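Local coordinates for protein alkane monooxygenase (Geobacillus thermodenitrificans, PDB 3B9O) that binds flavin mononucleotide and belongs to the luciferase-like monooxygenase family, whose members are built on a TIM barrel, at residues 5-10 and 401-406; 48-53 and 405-410. All blocks are in the same frame, centred on the assembly; numbering follows the deposited sequence.

Contact 1 of 2, residues 5-10 and 401-406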
loop_
_atom_site.group_PDB
_atom_site.type_symbol
_atom_site.label_atom_id
_atom_site.label_comp_id
_atom_site.label_asym_id
_atom_site.label_seq_id
_atom_site.Cartn_x
_atom_site.Cartn_y
_atom_site.Cartn_z
ATOM N N ILE A 5 -12.704 10.030 7.572
ATOM C CA ILE A 5 -11.666 8.987 7.637
ATOM C C ILE A 5 -11.520 8.325 6.267
ATOM O O ILE A 5 -12.514 7.841 5.707
ATOM C CB ILE A 5 -12.016 7.932 8.702
ATOM C CG1 ILE A 5 -12.207 8.615 10.092
ATOM C CG2 ILE A 5 -10.968 6.788 8.745
ATOM C CD1 ILE A 5 -12.744 7.667 11.178
ATOM N N HIS A 6 -10.302 8.355 5.727
ATOM C CA HIS A 6 -10.002 7.628 4.486
ATOM C C HIS A 6 -9.888 6.109 4.761
ATOM O O HIS A 6 -9.225 5.680 5.698
ATOM C CB HIS A 6 -8.740 8.188 3.797
ATOM C CG HIS A 6 -8.838 9.638 3.418
ATOM N ND1 HIS A 6 -9.404 10.069 2.231
ATOM C CD2 HIS A 6 -8.386 10.751 4.043
ATOM C CE1 HIS A 6 -9.341 11.389 2.173
ATOM N NE2 HIS A 6 -8.733 11.827 3.260
ATOM N N ILE A 7 -10.551 5.279 3.961
ATOM C CA ILE A 7 -10.441 3.850 4.165
ATOM C C ILE A 7 -10.030 3.144 2.879
ATOM O O ILE A 7 -10.695 3.289 1.840
ATOM C CB ILE A 7 -11.735 3.249 4.764
ATOM C CG1 ILE A 7 -11.949 3.783 6.206
ATOM C CG2 ILE A 7 -11.656 1.721 4.825
ATOM C CD1 ILE A 7 -13.312 3.602 6.733
ATOM N N ASN A 8 -8.939 2.386 2.972
ATOM C CA ASN A 8 -8.476 1.505 1.901
ATOM C C ASN A 8 -8.689 0.027 2.248
ATOM O O ASN A 8 -8.554 -0.365 3.412
ATOM C CB ASN A 8 -6.985 1.686 1.659
ATOM C CG ASN A 8 -6.612 3.085 1.260
ATOM O OD1 ASN A 8 -7.429 3.841 0.724
ATOM N ND2 ASN A 8 -5.353 3.439 1.506
ATOM N N ALA A 9 -8.973 -0.772 1.230
ATOM C CA ALA A 9 -9.098 -2.217 1.346
ATOM C C ALA A 9 -7.723 -2.809 1.132
ATOM O O ALA A 9 -7.113 -2.581 0.090
ATOM C CB ALA A 9 -10.067 -2.706 0.302
ATOM N N PHE A 10 -7.211 -3.527 2.118
ATOM C CA PHE A 10 -5.868 -4.103 2.039
ATOM C C PHE A 10 -5.911 -5.495 1.394
ATOM O O PHE A 10 -6.598 -6.430 1.871
ATOM C CB PHE A 10 -5.227 -4.186 3.419
ATOM C CG PHE A 10 -3.751 -4.394 3.407
ATOM C CD1 PHE A 10 -2.934 -3.705 2.517
ATOM C CD2 PHE A 10 -3.159 -5.262 4.334
ATOM C CE1 PHE A 10 -1.554 -3.891 2.524
ATOM C CE2 PHE A 10 -1.760 -5.427 4.359
ATOM C CZ PHE A 10 -0.970 -4.744 3.481
ATOM N N GLY A 401 -20.733 11.507 10.706
ATOM C CA GLY A 401 -19.902 12.452 9.962
ATOM C C GLY A 401 -18.445 12.032 9.805
ATOM O O GLY A 401 -17.596 12.876 9.513
ATOM N N LEU A 402 -18.156 10.741 9.976
ATOM C CA LEU A 402 -16.755 10.261 10.024
ATOM C C LEU A 402 -16.281 9.578 8.723
ATOM O O LEU A 402 -15.167 9.037 8.643
ATOM C CB LEU A 402 -16.602 9.270 11.177
ATOM C CG LEU A 402 -16.661 9.873 12.595
ATOM C CD1 LEU A 402 -16.864 8.712 13.553
ATOM C CD2 LEU A 402 -15.404 10.662 12.934
ATOM N N TYR A 403 -17.156 9.546 7.718
ATOM C CA TYR A 403 -16.879 8.764 6.518
ATOM C C TYR A 403 -17.825 9.208 5.437
ATOM O O TYR A 403 -18.980 9.448 5.708
ATOM C CB TYR A 403 -17.119 7.285 6.778
ATOM C CG TYR A 403 -16.775 6.304 5.663
ATOM C CD1 TYR A 403 -15.433 6.052 5.301
ATOM C CD2 TYR A 403 -17.783 5.551 5.022
ATOM C CE1 TYR A 403 -15.111 5.116 4.290
ATOM C CE2 TYR A 403 -17.474 4.608 4.029
ATOM C CZ TYR A 403 -16.130 4.366 3.693
ATOM O OH TYR A 403 -15.800 3.423 2.725
ATOM N N ARG A 404 -17.321 9.249 4.209
ATOM C CA ARG A 404 -18.057 9.862 3.095
ATOM C C ARG A 404 -19.360 9.133 2.850
ATOM O O ARG A 404 -19.410 7.908 2.882
ATOM C CB ARG A 404 -17.189 9.879 1.820
ATOM C CG ARG A 404 -16.961 8.492 1.136
ATOM C CD ARG A 404 -16.262 8.667 -0.277
ATOM N NE ARG A 404 -15.006 9.358 0.002
ATOM C CZ ARG A 404 -13.917 8.758 0.482
ATOM N NH1 ARG A 404 -13.907 7.431 0.663
ATOM N NH2 ARG A 404 -12.847 9.491 0.791
ATOM N N VAL A 405 -20.416 9.882 2.594
ATOM C CA VAL A 405 -21.633 9.224 2.164
ATOM C C VAL A 405 -21.641 8.984 0.665
ATOM O O VAL A 405 -22.326 8.073 0.184
ATOM C CB VAL A 405 -22.951 9.850 2.719
ATOM C CG1 VAL A 405 -22.722 10.521 4.086
ATOM C CG2 VAL A 405 -23.562 10.746 1.782
ATOM N N ASP A 406 -20.849 9.772 -0.058
ATOM C CA ASP A 406 -20.593 9.479 -1.467
ATOM C C ASP A 406 -19.348 10.222 -1.902
ATOM O O ASP A 406 -18.856 11.094 -1.208
ATOM C CB ASP A 406 -21.786 9.861 -2.348
ATOM C CG ASP A 406 -21.904 8.978 -3.617
ATOM O OD1 ASP A 406 -20.957 8.229 -3.970
ATOM O OD2 ASP A 406 -22.979 9.055 -4.259
#
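The backbone N of Ile5 donates to the carbonyl O of Leu402 over 2.9 Å, in a nearly straight bond (167° at the hydrogen) whose donor sits well above the carbonyl plane rather than on a lone pair. It is the one hydrogen bond between 5-10 and 401-406. Beside it, the Ile5 and Leu402 side chains lie alongside each other and point the same way, loosely touching where Ile5 CD1 is 4.2 Å from Leu402 CB. With CG of Tyr403 anti to the backbone N (chi1 -175°), the end of its side chain comes close to the strand and the ring presents an edge to the main chain: CD1 lies 3.4 Å from Ile5 O, near the ring plane. Ile7 comes in obliquely, its side chain roughly perpendicular to that of the tyrosine, and its CD1 packs tightly against Tyr403 CE1 at 3.4 Å. The phenolic OH is engaged beyond the pair, by Gly49 O. Arg404 makes the polar approach: its chain bends at chi3, bringing the edge of its guanidinium, with NH2 leading, up to the His6 ring, whose plane is turned 41° from it. NH2 and His6 ND1 stay 3.8 Å apart; what joins the two residues is Asp52, which takes ND1 on one carboxylate oxygen and Arg404 NH1 on the other, so the arginine's charge is probably offset there. The chain leaves helix 384-399 through a Schellman motif at Gly401, and the loop that follows packs against the N-terminal start of strand 6-12, one of the parallel strands of the TIM barrel, paired with strands 53-57 and 374-378, while Phe389, Val394 and Leu397 of the helix pack on Ile7 and Tyr403.

Contact 2 of 2, residues 48-53 and 405-410; sequences KGKFDA and VDYEEG
Neither 48-53 nor 405-410 pairs as a strand here; the two backbones come nearest at Lys50 and Asp406, whose CA atoms are 6.3 Å apart, and Lys50, with positive phi, is the C-prime residue of the Schellman motif that ends helix 36-48. From this turn the lysine chain bends at chi2 (-70°) and then runs extended, passing its CE 3.5 Å from Val405 O before NZ reaches Asp406 OD1. That salt bridge, 3.0 Å between NZ and OD1, includes a weak hydrogen bond, and the two side chains meet at a slant. The same carboxylate oxygen accepts the backbone N of Tyr407 at 2.8 Å, on its anti side, so two donors of different kinds share OD1 and steady the carboxylate. Tyr407 makes the firmer tie. Its ring lies beside the Lys50 backbone, with CE1 3.8 Å from Lys50 CA, and at its far end OH donates to Phe51 O over 2.7 Å. This oxygen lies at the ring edge, in the ring plane, and the hydroxyl approaches it 24° from the carbonyl plane. The tyrosine thus bonds to the carbonyl just past the helix-ending turn, whereas the ionic pair lies toward the surface. The Phe51 side chain leaves its backbone away from 405-410 and packs among Ile7, Ala9, Leu46 and Ile390. The C-terminal loop between helices 384-399 and 412-417 is in this way laid across the connection from helix 36-48 into strand 53-57, with the Tyr407 ring also stacked on His98, just ahead of strand 100-106.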
loop_
_atom_site.group_PDB
_atom_site.type_symbol
_atom_site.label_atom_id
_atom_site.label_comp_id
_atom_site.label_asym_id
_atom_site.label_seq_id
_atom_site.Cartn_x
_atom_site.Cartn_y
_atom_site.Cartn_z
ATOM N N LYS A 48 -19.294 0.269 -3.895
ATOM C CA LYS A 48 -20.553 0.278 -3.153
ATOM C C LYS A 48 -20.350 0.761 -1.682
ATOM O O LYS A 48 -21.130 1.585 -1.189
ATOM C CB LYS A 48 -21.285 -1.089 -3.250
ATOM C CG LYS A 48 -22.324 -1.325 -2.160
ATOM C CD LYS A 48 -22.887 -2.798 -2.178
ATOM C CE LYS A 48 -23.034 -3.381 -0.735
ATOM N NZ LYS A 48 -23.970 -4.607 -0.654
ATOM N N GLY A 49 -19.317 0.264 -0.998
ATOM C CA GLY A 49 -18.979 0.739 0.346
ATOM C C GLY A 49 -18.262 2.075 0.467
ATOM O O GLY A 49 -17.806 2.428 1.560
ATOM N N LYS A 50 -18.117 2.794 -0.655
ATOM C CA LYS A 50 -17.437 4.122 -0.747
ATOM C C LYS A 50 -15.964 4.141 -0.320
ATOM O O LYS A 50 -15.451 5.200 0.057
ATOM C CB LYS A 50 -18.218 5.261 -0.020
ATOM C CG LYS A 50 -19.722 5.177 -0.204
ATOM C CD LYS A 50 -20.137 5.513 -1.616
ATOM C CE LYS A 50 -21.644 5.280 -1.772
ATOM N NZ LYS A 50 -22.046 5.610 -3.156
ATOM N N PHE A 51 -15.286 2.997 -0.384
ATOM C CA PHE A 51 -13.870 2.959 -0.036
ATOM C C PHE A 51 -13.061 3.956 -0.886
ATOM O O PHE A 51 -13.331 4.083 -2.054
ATOM C CB PHE A 51 -13.314 1.539 -0.278
ATOM C CG PHE A 51 -13.459 0.604 0.911
ATOM C CD1 PHE A 51 -14.718 0.300 1.438
ATOM C CD2 PHE A 51 -12.340 0.006 1.481
ATOM C CE1 PHE A 51 -14.849 -0.574 2.526
ATOM C CE2 PHE A 51 -12.461 -0.889 2.539
ATOM C CZ PHE A 51 -13.725 -1.184 3.054
ATOM N N ASP A 52 -12.062 4.628 -0.315
ATOM C CA ASP A 52 -11.105 5.396 -1.131
ATOM C C ASP A 52 -10.415 4.535 -2.202
ATOM O O ASP A 52 -10.345 4.913 -3.385
ATOM C CB ASP A 52 -9.960 5.966 -0.298
ATOM C CG ASP A 52 -10.363 7.151 0.574
ATOM O OD1 ASP A 52 -11.428 7.090 1.211
ATOM O OD2 ASP A 52 -9.561 8.095 0.706
ATOM N N ALA A 53 -9.851 3.415 -1.767
ATOM C CA ALA A 53 -8.971 2.653 -2.669
ATOM C C ALA A 53 -8.857 1.183 -2.301
ATOM O O ALA A 53 -9.185 0.759 -1.158
ATOM C CB ALA A 53 -7.566 3.319 -2.734
ATOM N N VAL A 405 -20.416 9.882 2.594
ATOM C CA VAL A 405 -21.633 9.224 2.164
ATOM C C VAL A 405 -21.641 8.984 0.665
ATOM O O VAL A 405 -22.326 8.073 0.184
ATOM C CB VAL A 405 -22.951 9.850 2.719
ATOM C CG1 VAL A 405 -22.722 10.521 4.086
ATOM C CG2 VAL A 405 -23.562 10.746 1.782
ATOM N N ASP A 406 -20.849 9.772 -0.058
ATOM C CA ASP A 406 -20.593 9.479 -1.467
ATOM C C ASP A 406 -19.348 10.222 -1.902
ATOM O O ASP A 406 -18.856 11.094 -1.208
ATOM C CB ASP A 406 -21.786 9.861 -2.348
ATOM C CG ASP A 406 -21.904 8.978 -3.617
ATOM O OD1 ASP A 406 -20.957 8.229 -3.970
ATOM O OD2 ASP A 406 -22.979 9.055 -4.259
ATOM N N TYR A 407 -18.805 9.829 -3.041
ATOM C CA TYR A 407 -17.475 10.284 -3.469
ATOM C C TYR A 407 -17.433 11.741 -3.926
ATOM O O TYR A 407 -18.417 12.232 -4.499
ATOM C CB TYR A 407 -17.030 9.423 -4.674
ATOM C CG TYR A 407 -16.658 8.001 -4.334
ATOM C CD1 TYR A 407 -17.570 6.967 -4.517
ATOM C CD2 TYR A 407 -15.384 7.688 -3.870
ATOM C CE1 TYR A 407 -17.215 5.641 -4.246
ATOM C CE2 TYR A 407 -15.019 6.375 -3.580
ATOM C CZ TYR A 407 -15.949 5.358 -3.774
ATOM O OH TYR A 407 -15.615 4.045 -3.525
ATOM N N GLU A 408 -16.279 12.400 -3.713
ATOM C CA GLU A 408 -15.994 13.702 -4.351
ATOM C C GLU A 408 -15.572 13.458 -5.799
ATOM O O GLU A 408 -15.017 12.395 -6.133
ATOM C CB GLU A 408 -14.815 14.413 -3.644
ATOM C CG GLU A 408 -14.991 14.761 -2.183
ATOM C CD GLU A 408 -15.835 16.002 -1.970
ATOM O OE1 GLU A 408 -15.669 16.978 -2.743
ATOM O OE2 GLU A 408 -16.667 16.001 -1.031
ATOM N N GLU A 409 -15.773 14.437 -6.679
ATOM C CA GLU A 409 -15.302 14.185 -8.031
ATOM C C GLU A 409 -13.851 14.573 -8.214
ATOM O O GLU A 409 -13.298 15.439 -7.495
ATOM C CB GLU A 409 -16.184 14.772 -9.143
ATOM C CG GLU A 409 -16.111 13.908 -10.453
ATOM C CD GLU A 409 -17.226 12.826 -10.563
ATOM O OE1 GLU A 409 -18.053 12.683 -9.622
ATOM O OE2 GLU A 409 -17.263 12.118 -11.602
ATOM N N GLY A 410 -13.217 13.857 -9.128
ATOM C CA GLY A 410 -11.867 14.176 -9.499
ATOM C C GLY A 410 -10.935 12.977 -9.424
ATOM O O GLY A 410 -11.338 11.827 -9.202
#

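Overall arrangement
Contact 1 and contact 2 illustrate how one C-terminal loop can bind two successive parts of a barrel: first the start of strand 6-12, then the turn leading into strand 53-57. Their centres lie about 7 Å apart, and they share Val405 and Asp406. Two short, probable hydrogen bonds tie them directly, His6 ND1 to Asp52 OD2 and Tyr403 OH to Gly49 O, each 2.5 Å long. Contact 1 is buried and contact 2 lies at the surface. The residues that line the flavin mononucleotide pocket fall between 57 and 245, so none of the four segments contributes to it.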